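Local coordinates for A-type flavoprotein (Giardia intestinalis, PDB 2Q9U) that probably transfers electrons through its flavin mononucleotide to a mu-oxo-diiron site, consistent with an oxygen-scavenging role in this parasite, at residues A[139-144]-A[159-164]. Numbering follows the deposited sequence.
Sequences GKRTLK and TYCPED
Lys144 and Tyr160 form an antiparallel hydrogen-bonded pair, the firm end of this contact between the two strands of a beta hairpin in the metallo-beta-lactamase-like domain. Lys144 N gives to Tyr160 O at 2.8 Å, nearly straight at 175°, and Tyr160 N returns an equally short bond to Lys144 O. On the face carrying Leu143, Thr159 and Cys161, Leu143 CD2 lies 3.8 Å from Cys161 CB and also touches the methyl of Thr159; Val82 of strand 80-82 packs against both Leu143 and Thr159. Tyr160 and Lys144 share the other face of the sheet, where Lys144 CG comes to the edge of the phenol ring and also packs on Pro162 CG, the two side chains crossing at about a right angle. The tyrosine hydroxyl bonds to the carbonyl of Glu222.

Past Cys161 the chain turns into helical backbone angles, regular pairing stops, and carboxylates take over. Glu163, bent at chi2, folds back so that both oxygens grip Thr142: OE1 accepts from Thr142 N at 2.7 Å, from above the carboxylate plane, while OE2 receives Thr142 OG1 at 2.8 Å through its syn lone pair. Thr142 chi1 of 64° sets that hydroxyl between its own N and carbonyl carbon, within reach of the carboxylate. One residue on, Asp164 OD2 meets Arg141 NE at 2.7 Å in a salt bridge; the guanidinium and carboxylate planes are perpendicular. Arg141 NH1 also pairs with Asp48, and NH2 bonds to Pro15 O. By contrast, on the loose side, the exposed Lys140 turns its side-chain end away from 159-164, and its backbone O approaches Glu163 CG.

Glu163 thus takes up a backbone N-H beyond the last paired residues, while Asp164 adds a side-chain salt bridge; the guanidinium, held through all three nitrogens, probably offsets some negative charge of Asp48 and Asp164.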
ATOM      1  N   GLY A 139     -43.402   1.201 -25.843  1.00 17.16           N
ATOM      2  CA  GLY A 139     -44.608   0.390 -25.612  1.00 17.35           C
ATOM      3  C   GLY A 139     -45.580   1.134 -24.732  1.00 18.11           C
ATOM      4  O   GLY A 139     -46.097   2.182 -25.116  1.00 17.96           O
ATOM      5  N   LYS A 140     -45.824   0.593 -23.538  1.00 18.93           N
ATOM      6  CA  LYS A 140     -46.562   1.300 -22.493  1.00 19.63           C
ATOM      7  C   LYS A 140     -45.809   2.554 -22.060  1.00 19.20           C
ATOM      8  O   LYS A 140     -46.423   3.559 -21.686  1.00 19.25           O
ATOM      9  CB  LYS A 140     -46.814   0.376 -21.286  1.00 20.64           C
ATOM     10  CG  LYS A 140     -47.585  -0.862 -21.668  1.00 26.84           C
ATOM     11  CD  LYS A 140     -48.650  -1.222 -20.635  1.00 32.36           C
ATOM     12  CE  LYS A 140     -49.948  -1.645 -21.339  1.00 35.18           C
ATOM     13  NZ  LYS A 140     -50.537  -0.509 -22.135  1.00 36.95           N
ATOM     14  N   ARG A 141     -44.481   2.501 -22.133  1.00 17.87           N
ATOM     15  CA  ARG A 141     -43.644   3.607 -21.673  1.00 17.15           C
ATOM     16  C   ARG A 141     -43.120   4.443 -22.840  1.00 16.93           C
ATOM     17  O   ARG A 141     -43.059   3.984 -23.982  1.00 17.00           O
ATOM     18  CB  ARG A 141     -42.471   3.095 -20.803  1.00 17.57           C
ATOM     19  CG  ARG A 141     -42.904   2.350 -19.535  1.00 15.13           C
ATOM     20  CD  ARG A 141     -41.692   1.757 -18.799  1.00 15.37           C
ATOM     21  NE  ARG A 141     -42.032   0.833 -17.708  1.00 15.21           N
ATOM     22  CZ  ARG A 141     -42.372  -0.446 -17.888  1.00 17.14           C
ATOM     23  NH1 ARG A 141     -42.506  -0.944 -19.115  1.00 15.74           N
ATOM     24  NH2 ARG A 141     -42.621  -1.229 -16.835  1.00 18.59           N
ATOM     25  N   THR A 142     -42.778   5.685 -22.550  1.00 16.74           N
ATOM     26  CA  THR A 142     -41.964   6.493 -23.445  1.00 16.45           C
ATOM     27  C   THR A 142     -40.709   6.953 -22.695  1.00 16.64           C
ATOM     28  O   THR A 142     -40.670   6.936 -21.452  1.00 16.61           O
ATOM     29  CB  THR A 142     -42.712   7.718 -23.966  1.00 16.65           C
ATOM     30  OG1 THR A 142     -43.027   8.609 -22.883  1.00 17.36           O
ATOM     31  CG2 THR A 142     -44.008   7.302 -24.690  1.00 16.79           C
ATOM     32  N   LEU A 143     -39.691   7.330 -23.453  1.00 16.00           N
ATOM     33  CA  LEU A 143     -38.435   7.837 -22.891  1.00 15.87           C
ATOM     34  C   LEU A 143     -38.073   9.181 -23.489  1.00 15.47           C
ATOM     35  O   LEU A 143     -38.191   9.382 -24.718  1.00 14.93           O
ATOM     36  CB  LEU A 143     -37.298   6.849 -23.158  1.00 15.48           C
ATOM     37  CG  LEU A 143     -37.419   5.439 -22.573  1.00 16.59           C
ATOM     38  CD1 LEU A 143     -36.220   4.623 -23.000  1.00 16.73           C
ATOM     39  CD2 LEU A 143     -37.539   5.498 -21.050  1.00 16.78           C
ATOM     40  N   LYS A 144     -37.653  10.100 -22.607  1.00 15.27           N
ATOM     41  CA  LYS A 144     -37.135  11.422 -22.960  1.00 15.14           C
ATOM     42  C   LYS A 144     -35.652  11.491 -22.576  1.00 15.13           C
ATOM     43  O   LYS A 144     -35.175  10.703 -21.739  1.00 15.38           O
ATOM     44  CB  LYS A 144     -37.895  12.527 -22.216  1.00 15.33           C
ATOM     45  CG  LYS A 144     -39.418  12.421 -22.342  1.00 18.36           C
ATOM     46  CD  LYS A 144     -39.906  12.881 -23.711  1.00 21.38           C
ATOM     47  CE  LYS A 144     -39.964  14.404 -23.803  1.00 21.74           C
ATOM     48  NZ  LYS A 144     -38.773  14.860 -24.521  1.00 26.25           N
ATOM     49  N   THR A 159     -31.770  10.035 -18.855  1.00 12.09           N
ATOM     50  CA  THR A 159     -32.971   9.497 -19.528  1.00 11.99           C
ATOM     51  C   THR A 159     -34.130   9.514 -18.555  1.00 12.79           C
ATOM     52  O   THR A 159     -34.015   9.125 -17.387  1.00 12.68           O
ATOM     53  CB  THR A 159     -32.733   8.079 -20.123  1.00 12.04           C
ATOM     54  OG1 THR A 159     -31.663   8.128 -21.057  1.00 12.94           O
ATOM     55  CG2 THR A 159     -33.983   7.532 -20.840  1.00 11.68           C
ATOM     56  N   TYR A 160     -35.267  10.012 -19.025  1.00 13.01           N
ATOM     57  CA  TYR A 160     -36.397  10.192 -18.149  1.00 12.70           C
ATOM     58  C   TYR A 160     -37.614   9.417 -18.676  1.00 13.75           C
ATOM     59  O   TYR A 160     -37.933   9.496 -19.862  1.00 13.50           O
ATOM     60  CB  TYR A 160     -36.705  11.689 -18.009  1.00 12.90           C
ATOM     61  CG  TYR A 160     -37.990  11.929 -17.249  1.00 14.06           C
ATOM     62  CD1 TYR A 160     -38.082  11.624 -15.890  1.00 14.61           C
ATOM     63  CD2 TYR A 160     -39.136  12.431 -17.894  1.00 15.23           C
ATOM     64  CE1 TYR A 160     -39.272  11.818 -15.174  1.00 12.48           C
ATOM     65  CE2 TYR A 160     -40.323  12.645 -17.179  1.00 13.51           C
ATOM     66  CZ  TYR A 160     -40.384  12.342 -15.837  1.00 13.27           C
ATOM     67  OH  TYR A 160     -41.546  12.539 -15.118  1.00 14.16           O
ATOM     68  N   CYS A 161     -38.271   8.650 -17.807  1.00 13.62           N
ATOM     69  CA  CYS A 161     -39.495   7.972 -18.210  1.00 14.08           C
ATOM     70  C   CYS A 161     -40.698   8.646 -17.550  1.00 14.54           C
ATOM     71  O   CYS A 161     -40.874   8.539 -16.341  1.00 13.82           O
ATOM     72  CB  CYS A 161     -39.434   6.482 -17.853  1.00 13.44           C
ATOM     73  SG  CYS A 161     -41.028   5.608 -18.200  1.00 15.97           S
ATOM     74  N   PRO A 162     -41.527   9.356 -18.348  1.00 14.92           N
ATOM     75  CA  PRO A 162     -42.661  10.105 -17.803  1.00 14.90           C
ATOM     76  C   PRO A 162     -43.755   9.252 -17.159  1.00 15.70           C
ATOM     77  O   PRO A 162     -44.394   9.730 -16.224  1.00 16.79           O
ATOM     78  CB  PRO A 162     -43.229  10.848 -19.035  1.00 15.10           C
ATOM     79  CG  PRO A 162     -42.153  10.787 -20.072  1.00 15.99           C
ATOM     80  CD  PRO A 162     -41.400   9.521 -19.809  1.00 14.44           C
ATOM     81  N   GLU A 163     -43.993   8.031 -17.663  1.00 15.41           N
ATOM     82  CA  GLU A 163     -45.073   7.169 -17.140  1.00 16.35           C
ATOM     83  C   GLU A 163     -44.777   6.625 -15.757  1.00 16.58           C
ATOM     84  O   GLU A 163     -45.675   6.565 -14.919  1.00 16.71           O
ATOM     85  CB  GLU A 163     -45.410   5.992 -18.080  1.00 16.87           C
ATOM     86  CG  GLU A 163     -45.947   6.401 -19.464  1.00 18.55           C
ATOM     87  CD  GLU A 163     -44.848   6.875 -20.379  1.00 21.61           C
ATOM     88  OE1 GLU A 163     -43.676   6.508 -20.103  1.00 21.67           O
ATOM     89  OE2 GLU A 163     -45.141   7.601 -21.365  1.00 20.71           O
ATOM     90  N   ASP A 164     -43.525   6.218 -15.534  1.00 15.78           N
ATOM     91  CA  ASP A 164     -43.098   5.648 -14.265  1.00 15.58           C
ATOM     92  C   ASP A 164     -42.367   6.645 -13.345  1.00 14.69           C
ATOM     93  O   ASP A 164     -42.074   6.319 -12.188  1.00 14.72           O
ATOM     94  CB  ASP A 164     -42.242   4.408 -14.524  1.00 16.71           C
ATOM     95  CG  ASP A 164     -43.050   3.245 -15.117  1.00 18.09           C
ATOM     96  OD1 ASP A 164     -44.282   3.382 -15.235  1.00 20.50           O
ATOM     97  OD2 ASP A 164     -42.454   2.210 -15.462  1.00 17.61           O
TER